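Local atomic coordinates of BDI-0842-like domain-containing protein (Parabacteroides distasonis, PDB entry 4JM1), a protein that is of unknown function and has an alpha/beta fold resembling the prodomain of alpha-lytic protease. Residues A[4-7]-A[8-12]. Numbering follows the deposited sequence.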
ATOM      1  N   LYS A   4      -2.737   6.243  11.650  1.00 14.97           N
ATOM      2  CA  LYS A   4      -4.182   6.434  11.721  1.00 13.84           C
ATOM      3  C   LYS A   4      -4.858   6.075  10.405  1.00 12.81           C
ATOM      4  O   LYS A   4      -5.915   5.419  10.395  1.00 13.88           O
ATOM      5  CB  LYS A   4      -4.540   7.845  12.178  1.00 16.15           C
ATOM      6  CG  LYS A   4      -4.096   8.003  13.674  1.00 21.78           C
ATOM      7  CD  LYS A   4      -4.438   9.281  14.357  1.00 30.17           C
ATOM      8  CE  LYS A   4      -3.989   9.165  15.840  1.00 36.44           C
ATOM      9  NZ  LYS A   4      -4.195  10.422  16.601  1.00 43.45           N
ATOM     10  N   TYR A   5      -4.235   6.478   9.305  1.00 12.12           N
ATOM     11  CA  TYR A   5      -4.760   6.106   7.986  1.00 10.86           C
ATOM     12  C   TYR A   5      -4.742   4.590   7.771  1.00 10.90           C
ATOM     13  O   TYR A   5      -5.753   4.008   7.381  1.00 11.24           O
ATOM     14  CB  TYR A   5      -4.006   6.845   6.867  1.00 11.47           C
ATOM     15  CG  TYR A   5      -4.502   6.488   5.485  1.00 12.13           C
ATOM     16  CD1 TYR A   5      -5.766   6.851   5.056  1.00 11.77           C
ATOM     17  CD2 TYR A   5      -3.722   5.727   4.615  1.00 11.38           C
ATOM     18  CE1 TYR A   5      -6.237   6.481   3.801  1.00 11.08           C
ATOM     19  CE2 TYR A   5      -4.189   5.377   3.365  1.00 12.19           C
ATOM     20  CZ  TYR A   5      -5.446   5.715   2.969  1.00 10.64           C
ATOM     21  OH  TYR A   5      -5.910   5.362   1.732  1.00 12.63           O
ATOM     22  N   ILE A   6      -3.603   3.966   8.070  1.00 10.24           N
ATOM     23  CA  ILE A   6      -3.487   2.514   7.931  1.00 10.27           C
ATOM     24  C   ILE A   6      -4.576   1.814   8.781  1.00 10.57           C
ATOM     25  O   ILE A   6      -5.226   0.861   8.327  1.00 10.71           O
ATOM     26  CB  ILE A   6      -2.070   2.038   8.334  1.00 11.76           C
ATOM     27  CG1 ILE A   6      -1.083   2.441   7.226  1.00 11.79           C
ATOM     28  CG2 ILE A   6      -2.033   0.496   8.549  1.00 12.65           C
ATOM     29  CD1 ILE A   6       0.354   2.264   7.610  1.00 14.78           C
ATOM     30  N   ASP A   7      -4.744   2.293  10.020  1.00 10.58           N
ATOM     31  CA  ASP A   7      -5.746   1.675  10.899  1.00 12.62           C
ATOM     32  C   ASP A   7      -7.189   1.881  10.449  1.00 11.86           C
ATOM     33  O   ASP A   7      -8.092   1.171  10.901  1.00 12.30           O
ATOM     34  CB  ASP A   7      -5.530   2.071  12.364  1.00 12.93           C
ATOM     35  CG  ASP A   7      -4.218   1.553  12.948  1.00 16.26           C
ATOM     36  OD1 ASP A   7      -3.582   0.661  12.326  1.00 18.59           O
ATOM     37  OD2 ASP A   7      -3.830   2.054  14.043  1.00 19.50           O
ATOM     38  N   THR A   8      -7.424   2.849   9.571  1.00 11.36           N
ATOM     39  CA  THR A   8      -8.743   3.075   8.990  1.00 11.88           C
ATOM     40  C   THR A   8      -8.995   2.217   7.751  1.00 11.40           C
ATOM     41  O   THR A   8     -10.112   1.762   7.541  1.00 11.74           O
ATOM     42  CB  THR A   8      -8.956   4.552   8.720  1.00 13.55           C
ATOM     43  OG1 THR A   8      -8.881   5.264   9.960  1.00 17.00           O
ATOM     44  CG2 THR A   8     -10.318   4.843   8.081  1.00 16.33           C
ATOM     45  N   ILE A   9      -7.977   2.001   6.932  1.00 11.07           N
ATOM     46  CA  ILE A   9      -8.173   1.225   5.713  1.00 11.13           C
ATOM     47  C   ILE A   9      -8.033  -0.287   5.939  1.00 10.82           C
ATOM     48  O   ILE A   9      -8.535  -1.062   5.123  1.00 11.43           O
ATOM     49  CB  ILE A   9      -7.243   1.678   4.547  1.00 11.51           C
ATOM     50  CG1 ILE A   9      -5.757   1.447   4.855  1.00 10.99           C
ATOM     51  CG2 ILE A   9      -7.473   3.159   4.193  1.00 12.15           C
ATOM     52  CD1 ILE A   9      -4.842   1.632   3.613  1.00 13.10           C
ATOM     53  N   THR A  10      -7.323  -0.697   7.008  1.00 11.07           N
ATOM     54  CA  THR A  10      -7.072  -2.118   7.246  1.00 10.27           C
ATOM     55  C   THR A  10      -8.377  -2.863   7.517  1.00 10.46           C
ATOM     56  O   THR A  10      -9.127  -2.542   8.429  1.00 12.84           O
ATOM     57  CB  THR A  10      -6.052  -2.314   8.390  1.00 12.04           C
ATOM     58  OG1 THR A  10      -4.788  -1.763   7.966  1.00 13.75           O
ATOM     59  CG2 THR A  10      -5.863  -3.789   8.717  1.00 14.12           C
ATOM     60  N   GLY A  11      -8.620  -3.893   6.704  1.00 10.79           N
ATOM     61  CA  GLY A  11      -9.867  -4.618   6.773  1.00 11.01           C
ATOM     62  C   GLY A  11     -11.076  -3.872   6.276  1.00 11.57           C
ATOM     63  O   GLY A  11     -12.199  -4.299   6.510  1.00 12.41           O
ATOM     64  N   PHE A  12     -10.852  -2.715   5.660  1.00 11.98           N
ATOM     65  CA  PHE A  12     -11.909  -1.918   5.056  1.00 10.66           C
ATOM     66  C   PHE A  12     -11.774  -1.962   3.525  1.00 11.44           C
ATOM     67  O   PHE A  12     -12.658  -2.418   2.843  1.00 15.01           O
ATOM     68  CB  PHE A  12     -11.889  -0.464   5.569  1.00 11.60           C
ATOM     69  CG  PHE A  12     -12.881   0.388   4.893  1.00 13.30           C
ATOM     70  CD1 PHE A  12     -14.225   0.240   5.193  1.00 13.83           C
ATOM     71  CD2 PHE A  12     -12.492   1.344   3.963  1.00 14.74           C
ATOM     72  CE1 PHE A  12     -15.177   1.009   4.550  1.00 17.42           C
ATOM     73  CE2 PHE A  12     -13.442   2.139   3.317  1.00 15.49           C
ATOM     74  CZ  PHE A  12     -14.786   1.976   3.621  1.00 17.90           C
TER
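The last turn of the short N-terminal helix 3-9 is closed by two threonines, T8 and T10, that fold their hydroxyls back onto carbonyls of the preceding turn, while Y5 and I9 pack against each other on its buried side. T8 OG1 donates to K4 O at 3.0 Å, tilted somewhat from the carbonyl plane; T8 N reaches the same oxygen through a weak bond. That hydroxyl lies beside its own backbone N (chi1 -61°), which brings it back over the preceding turn. Y5 O takes two donors: I9 N, in the ordinary helical i to i+4 manner, and T8 N from above the carbonyl plane, an i to i+3 bond consistent with some tightening of the last turn. I6 O is also gripped twice, by T10 N at 2.9 Å and T10 OG1 at 2.7 Å, the hydroxyl coming from above the carbonyl plane. T10 is already the first residue to leave helical backbone angles, and the chain then bends through G11, with F12 N bonded to I9 O.

On the inner side, I9 CG2 sits over one face of the Y5 ring, a CH-pi contact 3.9 Å from the centroid and 28° off the normal; its closest ring atom is Y5 CZ, 3.5 Å away. I9 CD1 lies on the same side of the ring plane, displaced outward past Y5 CE2, 3.8 Å from that atom. With Y5 CG anti to the backbone N (chi1 180°), the ring reaches helix 38-50, where Y5 OH hydrogen-bonds E47 OE1, and both side chains touch F44. L25 and I27 of strand 24-29 meet Y5 and I9 respectively. Threonine hydroxyls thus supplement the main-chain bonds at the helix end, while the aliphatic-aromatic pair joins the helix to the sheet and to helix 38-50.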